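PDB 4YZT: cellulose hydrolase, which hydrolyses internal beta-1,4-glucosidic bonds of cellulose as a tri-modular family 5 endoglucanase that here holds cellotetraose. Local coordinates for residues W35-T40 and H58-I63; K69-P74 and D102-R107; M31-N36 and A330-P335. One frame throughout, in Å; residues are numbered along the deposited sequence. Where two conformers were deposited one is given.

Contact 1: residues W35-T40 and H58-I63; sequences WNLGNT and HTFDDI. With BGC (beta-D-glucopyranose), chain B; BGC (beta-D-glucopyranose), chain C.
This is a buried apolar contact between the first strand of a TIM barrel and the helix that follows it: W35 and L37, from strand 34-36 and the turn beyond it, meet T59, F60 and I63 of helix 57-66, the helix of the first beta-alpha-beta unit. I63 and W35 carry most of it. The delta methyl of I63 lies over the six-membered ring of the indole, CD1 standing 3.5 Å from the ring centroid and 11° off the normal, a CH-pi contact. CG1 of I63 follows along the same ring and reaches W35 CZ3 at 3.7 Å. The indole gets there because CG is anti to the backbone N (chi1 173°), which sends the ring out toward the helix, and its broad face gives the delta branch of I63 a flat apolar surface to lie on. The opposite face of the ring has L37 N above its rim, while W35 NE1 is hydrogen-bonded to D305.

One helical turn back, T59 offers only its methyl, CG2 lying 4.4 Å from W35 CH2. CZ of F60 meets CD2 of L37 at 4.1 Å, the two side chains crossing at about a right angle. The F60 ring also packs on V100, W103 and A104 of helix 91-105, so this long side chain reaches both L37 and the next helix.

Past the strand, L37 is the centre of an inverse gamma turn, and the chain runs on into the glycan pocket. There N39 points its amide at the sugar. Its ND2, which also bonds to N51 of the same pocket, gives a hydrogen bond to O3 of the glucose of chain B at 3.0 Å, and a weak, bent one to O5 of the glucose of chain C at 3.4 Å.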
loop_
_atom_site.group_PDB
_atom_site.type_symbol
_atom_site.label_atom_id
_atom_site.label_comp_id
_atom_site.label_asym_id
_atom_site.label_seq_id
_atom_site.Cartn_x
_atom_site.Cartn_y
_atom_site.Cartn_z
ATOM N N TRP A 35 2.876 1.878 -10.563
ATOM C CA TRP A 35 3.368 2.376 -9.274
ATOM C C TRP A 35 3.025 3.850 -9.092
ATOM O O TRP A 35 3.124 4.628 -10.044
ATOM C CB TRP A 35 4.877 2.161 -9.207
ATOM C CG TRP A 35 5.611 2.742 -8.039
ATOM C CD1 TRP A 35 5.874 2.124 -6.838
ATOM C CD2 TRP A 35 6.279 4.013 -7.987
ATOM N NE1 TRP A 35 6.638 2.952 -6.038
ATOM C CE2 TRP A 35 6.897 4.113 -6.720
ATOM C CE3 TRP A 35 6.390 5.085 -8.876
ATOM C CZ2 TRP A 35 7.630 5.234 -6.332
ATOM C CZ3 TRP A 35 7.104 6.209 -8.478
ATOM C CH2 TRP A 35 7.705 6.277 -7.217
ATOM N N ASN A 36 2.621 4.234 -7.884
ATOM C CA ASN A 36 2.266 5.629 -7.581
ATOM C C ASN A 36 3.419 6.429 -7.002
ATOM O O ASN A 36 4.113 5.943 -6.103
ATOM C CB ASN A 36 1.104 5.695 -6.575
ATOM C CG ASN A 36 -0.251 5.469 -7.212
ATOM O OD1 ASN A 36 -0.970 6.430 -7.537
ATOM N ND2 ASN A 36 -0.644 4.200 -7.334
ATOM N N LEU A 37 3.604 7.655 -7.494
ATOM C CA LEU A 37 4.533 8.602 -6.876
ATOM C C LEU A 37 3.793 9.336 -5.761
ATOM O O LEU A 37 3.457 10.515 -5.891
ATOM C CB LEU A 37 5.089 9.605 -7.901
ATOM C CG LEU A 37 6.183 10.577 -7.427
ATOM C CD1 LEU A 37 7.545 9.898 -7.229
ATOM C CD2 LEU A 37 6.316 11.746 -8.399
ATOM N N GLY A 38 3.522 8.630 -4.669
ATOM C CA GLY A 38 2.665 9.167 -3.619
ATOM C C GLY A 38 3.316 10.249 -2.767
ATOM O O GLY A 38 4.544 10.338 -2.696
ATOM N N ASN A 39 2.483 11.085 -2.142
ATOM C CA ASN A 39 2.934 12.098 -1.182
ATOM C C ASN A 39 4.048 13.006 -1.728
ATOM O O ASN A 39 5.023 13.331 -1.025
ATOM C CB ASN A 39 3.389 11.417 0.128
ATOM C CG ASN A 39 2.207 10.934 0.993
ATOM O OD1 ASN A 39 1.069 10.837 0.530
ATOM N ND2 ASN A 39 2.487 10.643 2.267
ATOM N N THR A 40 3.903 13.410 -2.989
ATOM C CA THR A 40 4.941 14.167 -3.686
ATOM C C THR A 40 4.308 15.413 -4.321
ATOM O O THR A 40 4.144 16.425 -3.628
ATOM C CB THR A 40 5.682 13.273 -4.724
ATOM O OG1 THR A 40 6.084 12.057 -4.076
ATOM C CG2 THR A 40 6.913 13.973 -5.259
ATOM N N HIS A 58 16.234 10.705 -11.175
ATOM C CA HIS A 58 16.743 9.338 -11.176
ATOM C C HIS A 58 15.798 8.362 -10.488
ATOM O O HIS A 58 15.920 7.149 -10.658
ATOM C CB HIS A 58 18.142 9.263 -10.538
ATOM C CG HIS A 58 18.177 9.577 -9.074
ATOM N ND1 HIS A 58 18.920 10.616 -8.560
ATOM C CD2 HIS A 58 17.588 8.975 -8.013
ATOM C CE1 HIS A 58 18.773 10.652 -7.246
ATOM N NE2 HIS A 58 17.964 9.673 -6.890
ATOM N N THR A 59 14.830 8.879 -9.739
ATOM C CA THR A 59 13.833 8.012 -9.136
ATOM C C THR A 59 13.039 7.296 -10.235
ATOM O O THR A 59 12.684 6.121 -10.086
ATOM C CB THR A 59 12.914 8.810 -8.190
ATOM O OG1 THR A 59 13.698 9.275 -7.079
ATOM C CG2 THR A 59 11.775 7.957 -7.672
ATOM N N PHE A 60 12.797 7.970 -11.360
ATOM C CA PHE A 60 12.075 7.321 -12.453
ATOM C C PHE A 60 12.920 6.241 -13.129
ATOM O O PHE A 60 12.390 5.228 -13.592
ATOM C CB PHE A 60 11.582 8.362 -13.460
ATOM C CG PHE A 60 10.459 9.204 -12.917
ATOM C CD1 PHE A 60 9.184 8.681 -12.824
ATOM C CD2 PHE A 60 10.696 10.494 -12.436
ATOM C CE1 PHE A 60 8.132 9.421 -12.282
ATOM C CE2 PHE A 60 9.643 11.251 -11.898
ATOM C CZ PHE A 60 8.362 10.714 -11.828
ATOM N N ASP A 61 14.230 6.444 -13.157
ATOM C CA ASP A 61 15.130 5.406 -13.639
ATOM C C ASP A 61 15.085 4.194 -12.709
ATOM O O ASP A 61 15.173 3.056 -13.166
ATOM C CB ASP A 61 16.547 5.945 -13.759
ATOM C CG ASP A 61 16.692 6.931 -14.896
ATOM O OD1 ASP A 61 16.213 6.653 -16.027
ATOM O OD2 ASP A 61 17.275 7.993 -14.648
ATOM N N ASP A 62 14.948 4.451 -11.408
ATOM C CA ASP A 62 14.904 3.392 -10.410
ATOM C C ASP A 62 13.620 2.581 -10.562
ATOM O O ASP A 62 13.619 1.357 -10.420
ATOM C CB ASP A 62 15.004 3.974 -8.986
ATOM C CG ASP A 62 16.402 4.515 -8.655
ATOM O OD1 ASP A 62 17.374 4.125 -9.321
ATOM O OD2 ASP A 62 16.525 5.337 -7.713
ATOM N N ILE A 63 12.520 3.261 -10.868
ATOM C CA ILE A 63 11.246 2.566 -11.022
ATOM C C ILE A 63 11.258 1.770 -12.324
ATOM O O ILE A 63 10.695 0.674 -12.412
ATOM C CB ILE A 63 10.078 3.549 -11.000
ATOM C CG1 ILE A 63 10.069 4.276 -9.650
ATOM C CG2 ILE A 63 8.759 2.814 -11.181
ATOM C CD1 ILE A 63 9.898 3.334 -8.445
HETATM C C2 BGC B . -1.049 8.464 2.287
HETATM C C3 BGC B . -0.764 9.142 3.591
HETATM C C4 BGC B . -1.186 10.577 3.536
HETATM C C5 BGC B . -2.649 10.694 3.150
HETATM C C6 BGC B . -3.035 12.146 3.046
HETATM C C1 BGC B . -2.505 8.603 1.921
HETATM O O2 BGC B . -0.697 7.063 2.329
HETATM O O3 BGC B . 0.657 8.999 3.898
HETATM O O4 BGC B . -1.023 11.276 4.832
HETATM O O5 BGC B . -2.930 10.023 1.863
HETATM O O6 BGC B . -4.447 12.269 2.888
HETATM C C2 BGC C . -0.022 13.198 5.814
HETATM C C3 BGC C . 1.250 13.991 5.910
HETATM C C4 BGC C . 2.423 13.161 6.281
HETATM C C5 BGC C . 2.516 11.958 5.391
HETATM C C6 BGC C . 3.601 11.065 5.891
HETATM C C1 BGC C . 0.142 12.061 4.853
HETATM O O2 BGC C . -1.128 14.014 5.395
HETATM O O3 BGC C . 1.068 15.045 6.882
HETATM O O4 BGC C . 3.700 13.849 6.069
HETATM O O5 BGC C . 1.238 11.217 5.336
HETATM O O6 BGC C . 3.203 10.554 7.137
#

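Contact 2: residues K69-P74 and D102-R107; sequences KSVRIP and DWALER
V71 lays its CG2 methyl against the single methyl of A104, the two carbons 3.8 Å apart, where strand 70-73, the second strand of the TIM barrel, is covered by helix 91-105. Strand, helix and the next strand 110-114 form a beta-alpha-beta unit, and this is its strand-to-helix packing. I73, two residues further along the strand and therefore on the same face, adds its far end: CD1 comes to 4.1 Å from A104 CB. One methyl of the helix thus meets two branched side chains of the strand. Alanine suits the place because its small side chain lets the helix backbone come close, with the CA atoms of V71 and A104 only 7.5 Å apart, while beta-branched valine and isoleucine favour the extended chain and give the sheet a bulky apolar outer face.

I73 reaches the helix by an outstretched chain: with chi2 at 168°, CD1 continues away from CA instead of folding back. V71 sets CG2 between its backbone N and carbonyl carbon, which turns that branch to A104. No polar bond crosses between the two segments. A104 also touches F60 of helix 57-66 and V111 of strand 110-114, so its methyl sits where two helices and the sheet come together.

The alternate residue of the strand turns the other way, into the barrel, where R72 forms salt bridges with E158 and E271, the latter a residue of the glycan pocket.

Toward the C-terminal end of 102-107, R107 turns its guanidinium back to the main chain, while its NE and NH2 form salt bridges with D61 and E57. Its NH1 donates edge-on to W103 O at 2.9 Å with an N-H...O angle of 166°, the oxygen lying almost in the guanidinium plane.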
loop_
_atom_site.group_PDB
_atom_site.type_symbol
_atom_site.label_atom_id
_atom_site.label_comp_id
_atom_site.label_asym_id
_atom_site.label_seq_id
_atom_site.Cartn_x
_atom_site.Cartn_y
_atom_site.Cartn_z
ATOM N N LYS A 69 5.589 -0.937 -15.627
ATOM C CA LYS A 69 5.285 -0.451 -16.974
ATOM C C LYS A 69 4.573 0.906 -16.956
ATOM O O LYS A 69 4.552 1.628 -17.955
ATOM C CB LYS A 69 4.432 -1.464 -17.734
ATOM C CG LYS A 69 5.155 -2.760 -18.061
ATOM C CD LYS A 69 4.277 -3.628 -18.949
ATOM C CE LYS A 69 4.885 -4.993 -19.213
ATOM N NZ LYS A 69 3.948 -5.815 -20.038
ATOM N N SER A 70 3.971 1.255 -15.831
ATOM C CA SER A 70 3.251 2.523 -15.759
ATOM C C SER A 70 3.450 3.207 -14.409
ATOM O O SER A 70 3.779 2.556 -13.420
ATOM C CB SER A 70 1.753 2.313 -16.030
ATOM O OG SER A 70 1.168 1.457 -15.063
ATOM N N VAL A 71 3.294 4.529 -14.392
ATOM C CA VAL A 71 3.343 5.289 -13.159
ATOM C C VAL A 71 2.139 6.221 -13.079
ATOM O O VAL A 71 1.674 6.754 -14.087
ATOM C CB VAL A 71 4.658 6.112 -13.011
ATOM C CG1 VAL A 71 5.879 5.194 -13.114
ATOM C CG2 VAL A 71 4.740 7.230 -14.042
ATOM N N ARG A 72 1.630 6.384 -11.868
ATOM C CA ARG A 72 0.598 7.369 -11.585
ATOM C C ARG A 72 1.217 8.529 -10.830
ATOM O O ARG A 72 1.917 8.324 -9.846
ATOM C CB ARG A 72 -0.541 6.747 -10.773
ATOM C CG ARG A 72 -1.647 7.706 -10.334
ATOM C CD ARG A 72 -2.851 6.856 -9.974
ATOM N NE ARG A 72 -4.085 7.544 -9.578
ATOM C CZ ARG A 72 -4.473 7.776 -8.323
ATOM N NH1 ARG A 72 -3.681 7.468 -7.293
ATOM N NH2 ARG A 72 -5.655 8.354 -8.090
ATOM N N ILE A 73 0.974 9.742 -11.314
ATOM C CA ILE A 73 1.541 10.941 -10.704
ATOM C C ILE A 73 0.413 11.787 -10.135
ATOM O O ILE A 73 -0.176 12.614 -10.839
ATOM C CB ILE A 73 2.377 11.774 -11.721
ATOM C CG1 ILE A 73 3.475 10.912 -12.356
ATOM C CG2 ILE A 73 3.000 13.001 -11.057
ATOM C CD1 ILE A 73 4.155 11.560 -13.554
ATOM N N PRO A 74 0.076 11.553 -8.861
ATOM C CA PRO A 74 -0.968 12.377 -8.247
ATOM C C PRO A 74 -0.493 13.806 -8.082
ATOM O O PRO A 74 0.652 14.034 -7.687
ATOM C CB PRO A 74 -1.220 11.692 -6.889
ATOM C CG PRO A 74 -0.056 10.853 -6.629
ATOM C CD PRO A 74 0.516 10.453 -7.975
ATOM N N ASP A 102 7.181 14.709 -18.022
ATOM C CA ASP A 102 8.071 14.407 -19.153
ATOM C C ASP A 102 9.134 13.373 -18.777
ATOM O O ASP A 102 9.423 12.462 -19.554
ATOM C CB ASP A 102 8.751 15.679 -19.669
ATOM C CG ASP A 102 7.873 16.466 -20.635
ATOM O OD1 ASP A 102 6.867 15.914 -21.131
ATOM O OD2 ASP A 102 8.199 17.641 -20.906
ATOM N N TRP A 103 9.707 13.511 -17.584
ATOM C CA TRP A 103 10.670 12.527 -17.090
ATOM C C TRP A 103 10.120 11.105 -17.147
ATOM O O TRP A 103 10.818 10.169 -17.571
ATOM C CB TRP A 103 11.098 12.871 -15.652
ATOM C CG TRP A 103 12.088 13.994 -15.569
ATOM C CD1 TRP A 103 12.861 14.498 -16.585
ATOM C CD2 TRP A 103 12.413 14.762 -14.401
ATOM N NE1 TRP A 103 13.656 15.523 -16.114
ATOM C CE2 TRP A 103 13.387 15.712 -14.780
ATOM C CE3 TRP A 103 11.971 14.739 -13.078
ATOM C CZ2 TRP A 103 13.926 16.628 -13.874
ATOM C CZ3 TRP A 103 12.504 15.641 -12.186
ATOM C CH2 TRP A 103 13.471 16.574 -12.584
ATOM N N ALA A 104 8.864 10.939 -16.731
ATOM C CA ALA A 104 8.247 9.624 -16.741
ATOM C C ALA A 104 8.014 9.187 -18.185
ATOM O O ALA A 104 8.323 8.052 -18.565
ATOM C CB ALA A 104 6.932 9.640 -15.957
ATOM N N LEU A 105 7.471 10.090 -18.998
ATOM C CA LEU A 105 7.152 9.718 -20.375
ATOM C C LEU A 105 8.403 9.359 -21.167
ATOM O O LEU A 105 8.380 8.465 -22.024
ATOM C CB LEU A 105 6.410 10.850 -21.086
ATOM C CG LEU A 105 4.961 11.061 -20.667
ATOM C CD1 LEU A 105 4.455 12.370 -21.274
ATOM C CD2 LEU A 105 4.111 9.891 -21.137
ATOM N N GLU A 106 9.506 10.044 -20.902
ATOM C CA GLU A 106 10.726 9.787 -21.649
ATOM C C GLU A 106 11.340 8.436 -21.278
ATOM O O GLU A 106 12.226 7.937 -21.969
ATOM C CB GLU A 106 11.723 10.925 -21.432
ATOM C CG GLU A 106 11.253 12.214 -22.082
ATOM C CD GLU A 106 12.041 13.429 -21.657
ATOM O OE1 GLU A 106 13.014 13.278 -20.886
ATOM O OE2 GLU A 106 11.686 14.538 -22.110
ATOM N N ARG A 107 10.861 7.841 -20.192
ATOM C CA ARG A 107 11.289 6.497 -19.797
ATOM C C ARG A 107 10.315 5.442 -20.318
ATOM O O ARG A 107 10.347 4.286 -19.896
ATOM C CB ARG A 107 11.439 6.411 -18.276
ATOM C CG ARG A 107 12.811 6.895 -17.864
ATOM C CD ARG A 107 12.809 7.825 -16.695
ATOM N NE ARG A 107 14.162 8.329 -16.475
ATOM C CZ ARG A 107 14.547 9.577 -16.720
ATOM N NH1 ARG A 107 13.670 10.474 -17.174
ATOM N NH2 ARG A 107 15.806 9.929 -16.496
#

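Contact 3: residues M31-N36 and A330-P335; sequences MSPGWN and AGRGVP
G331, P33 and S32 bury most of the surface here. S32 OG donates to G331 O at 2.6 Å, lying in the carbonyl plane and on a lone pair, with a C=O...OG angle of 121°. The hydroxyl is carried there by its torsion, OG being anti to the backbone N (chi1 179°), and serine supplies a donor close to its own backbone. P33, joined to S32 by a cis peptide bond, sets its ring beside G331, with P33 CB 4.2 Å from G331 CA. With no side chain, G331 can bring its CA against the proline ring.

S32 and P33 lead into the TIM barrel's first strand, 34-36, and meet the turn at the close of helix 321-330. That helix finishes in a Schellman motif: G333, with positive phi, is its C-prime residue, G333 N bonds to A330 O, and V334 N bonds to Q329 O.

R332 reaches back with an extended chain and crosses the proline obliquely. Its NH2 bonds to G67 O and its NH1 to I328 O, and NH1 lies 3.6 Å from P33 CD.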
loop_
_atom_site.group_PDB
_atom_site.type_symbol
_atom_site.label_atom_id
_atom_site.label_comp_id
_atom_site.label_asym_id
_atom_site.label_seq_id
_atom_site.Cartn_x
_atom_site.Cartn_y
_atom_site.Cartn_z
ATOM N N MET A 31 0.228 -1.555 -19.516
ATOM C CA MET A 31 0.382 -0.810 -18.248
ATOM C C MET A 31 0.702 -1.637 -16.976
ATOM O O MET A 31 1.244 -1.102 -16.005
ATOM C CB MET A 31 -0.884 0.018 -17.967
ATOM C CG MET A 31 -1.198 1.115 -19.021
ATOM S SD MET A 31 -2.515 2.241 -18.459
ATOM C CE MET A 31 -1.756 3.049 -17.046
ATOM N N SER A 32 0.373 -2.921 -16.955
ATOM C CA SER A 32 0.529 -3.694 -15.713
ATOM C C SER A 32 1.958 -4.207 -15.556
ATOM O O SER A 32 2.503 -4.756 -16.513
ATOM C CB SER A 32 -0.455 -4.874 -15.693
ATOM O OG SER A 32 -0.303 -5.652 -14.521
ATOM N N PRO A 33 2.570 -4.043 -14.367
ATOM C CA PRO A 33 2.108 -3.375 -13.140
ATOM C C PRO A 33 2.463 -1.895 -13.059
ATOM O O PRO A 33 3.448 -1.451 -13.646
ATOM C CB PRO A 33 2.850 -4.138 -12.041
ATOM C CG PRO A 33 4.167 -4.456 -12.657
ATOM C CD PRO A 33 3.888 -4.673 -14.159
ATOM N N GLY A 34 1.695 -1.146 -12.276
ATOM C CA GLY A 34 1.932 0.280 -12.119
ATOM C C GLY A 34 2.401 0.644 -10.717
ATOM O O GLY A 34 2.322 -0.172 -9.790
ATOM N N TRP A 35 2.876 1.878 -10.563
ATOM C CA TRP A 35 3.368 2.376 -9.274
ATOM C C TRP A 35 3.025 3.850 -9.092
ATOM O O TRP A 35 3.124 4.628 -10.044
ATOM C CB TRP A 35 4.877 2.161 -9.207
ATOM C CG TRP A 35 5.611 2.742 -8.039
ATOM C CD1 TRP A 35 5.874 2.124 -6.838
ATOM C CD2 TRP A 35 6.279 4.013 -7.987
ATOM N NE1 TRP A 35 6.638 2.952 -6.038
ATOM C CE2 TRP A 35 6.897 4.113 -6.720
ATOM C CE3 TRP A 35 6.390 5.085 -8.876
ATOM C CZ2 TRP A 35 7.630 5.234 -6.332
ATOM C CZ3 TRP A 35 7.104 6.209 -8.478
ATOM C CH2 TRP A 35 7.705 6.277 -7.217
ATOM N N ASN A 36 2.621 4.234 -7.884
ATOM C CA ASN A 36 2.266 5.629 -7.581
ATOM C C ASN A 36 3.419 6.429 -7.002
ATOM O O ASN A 36 4.113 5.943 -6.103
ATOM C CB ASN A 36 1.104 5.695 -6.575
ATOM C CG ASN A 36 -0.251 5.469 -7.212
ATOM O OD1 ASN A 36 -0.970 6.430 -7.537
ATOM N ND2 ASN A 36 -0.644 4.200 -7.334
ATOM N N ALA A 330 3.741 -11.046 -10.830
ATOM C CA ALA A 330 2.300 -11.238 -10.859
ATOM C C ALA A 330 1.625 -10.258 -11.829
ATOM O O ALA A 330 0.644 -10.605 -12.483
ATOM C CB ALA A 330 1.716 -11.095 -9.460
ATOM N N GLY A 331 2.166 -9.049 -11.934
ATOM C CA GLY A 331 1.597 -8.041 -12.812
ATOM C C GLY A 331 1.819 -8.355 -14.282
ATOM O O GLY A 331 1.194 -7.727 -15.148
ATOM N N ARG A 332 2.716 -9.308 -14.560
ATOM C CA ARG A 332 2.926 -9.829 -15.914
ATOM C C ARG A 332 2.244 -11.182 -16.116
ATOM O O ARG A 332 2.484 -11.865 -17.118
ATOM C CB ARG A 332 4.424 -9.955 -16.206
ATOM C CG ARG A 332 5.098 -8.627 -16.469
ATOM C CD ARG A 332 6.626 -8.737 -16.470
ATOM N NE ARG A 332 7.222 -7.511 -16.997
ATOM C CZ ARG A 332 7.372 -6.385 -16.300
ATOM N NH1 ARG A 332 6.972 -6.333 -15.029
ATOM N NH2 ARG A 332 7.917 -5.309 -16.872
ATOM N N GLY A 333 1.409 -11.573 -15.157
ATOM C CA GLY A 333 0.661 -12.817 -15.253
ATOM C C GLY A 333 1.432 -14.061 -14.843
ATOM O O GLY A 333 1.049 -15.171 -15.195
ATOM N N VAL A 334 2.518 -13.875 -14.100
ATOM C CA VAL A 334 3.355 -14.997 -13.671
ATOM C C VAL A 334 3.128 -15.276 -12.185
ATOM O O VAL A 334 3.401 -14.433 -11.343
ATOM C CB VAL A 334 4.845 -14.707 -13.933
ATOM C CG1 VAL A 334 5.716 -15.891 -13.523
ATOM C CG2 VAL A 334 5.060 -14.355 -15.407
ATOM N N PRO A 335 2.577 -16.447 -11.862
ATOM C CA PRO A 335 2.358 -16.798 -10.455
ATOM C C PRO A 335 3.659 -16.975 -9.664
ATOM O O PRO A 335 4.671 -17.442 -10.200
ATOM C CB PRO A 335 1.599 -18.120 -10.542
ATOM C CG PRO A 335 0.919 -18.063 -11.887
ATOM C CD PRO A 335 1.911 -17.384 -12.780
#

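From the N terminus, the chain enters the barrel through 31-36, where contacts 3 and 1 both begin, sharing W35 and N36. Contact 1 closes first, a short loop from the first strand to helix 57-66. Contact 2 follows in series, opening at the second strand and closing on helix 91-105. Contact 3 waits until 330-335, almost 300 residues later, so its span encloses contact 2 and ties the turn after the last barrel helix to the lead-in of the first strand. Contacts 1 and 2 are stitched together by packing of F60 on R107 and a probable hydrogen bond from R72 to N36; S70 to M31 probably does likewise between contacts 2 and 3.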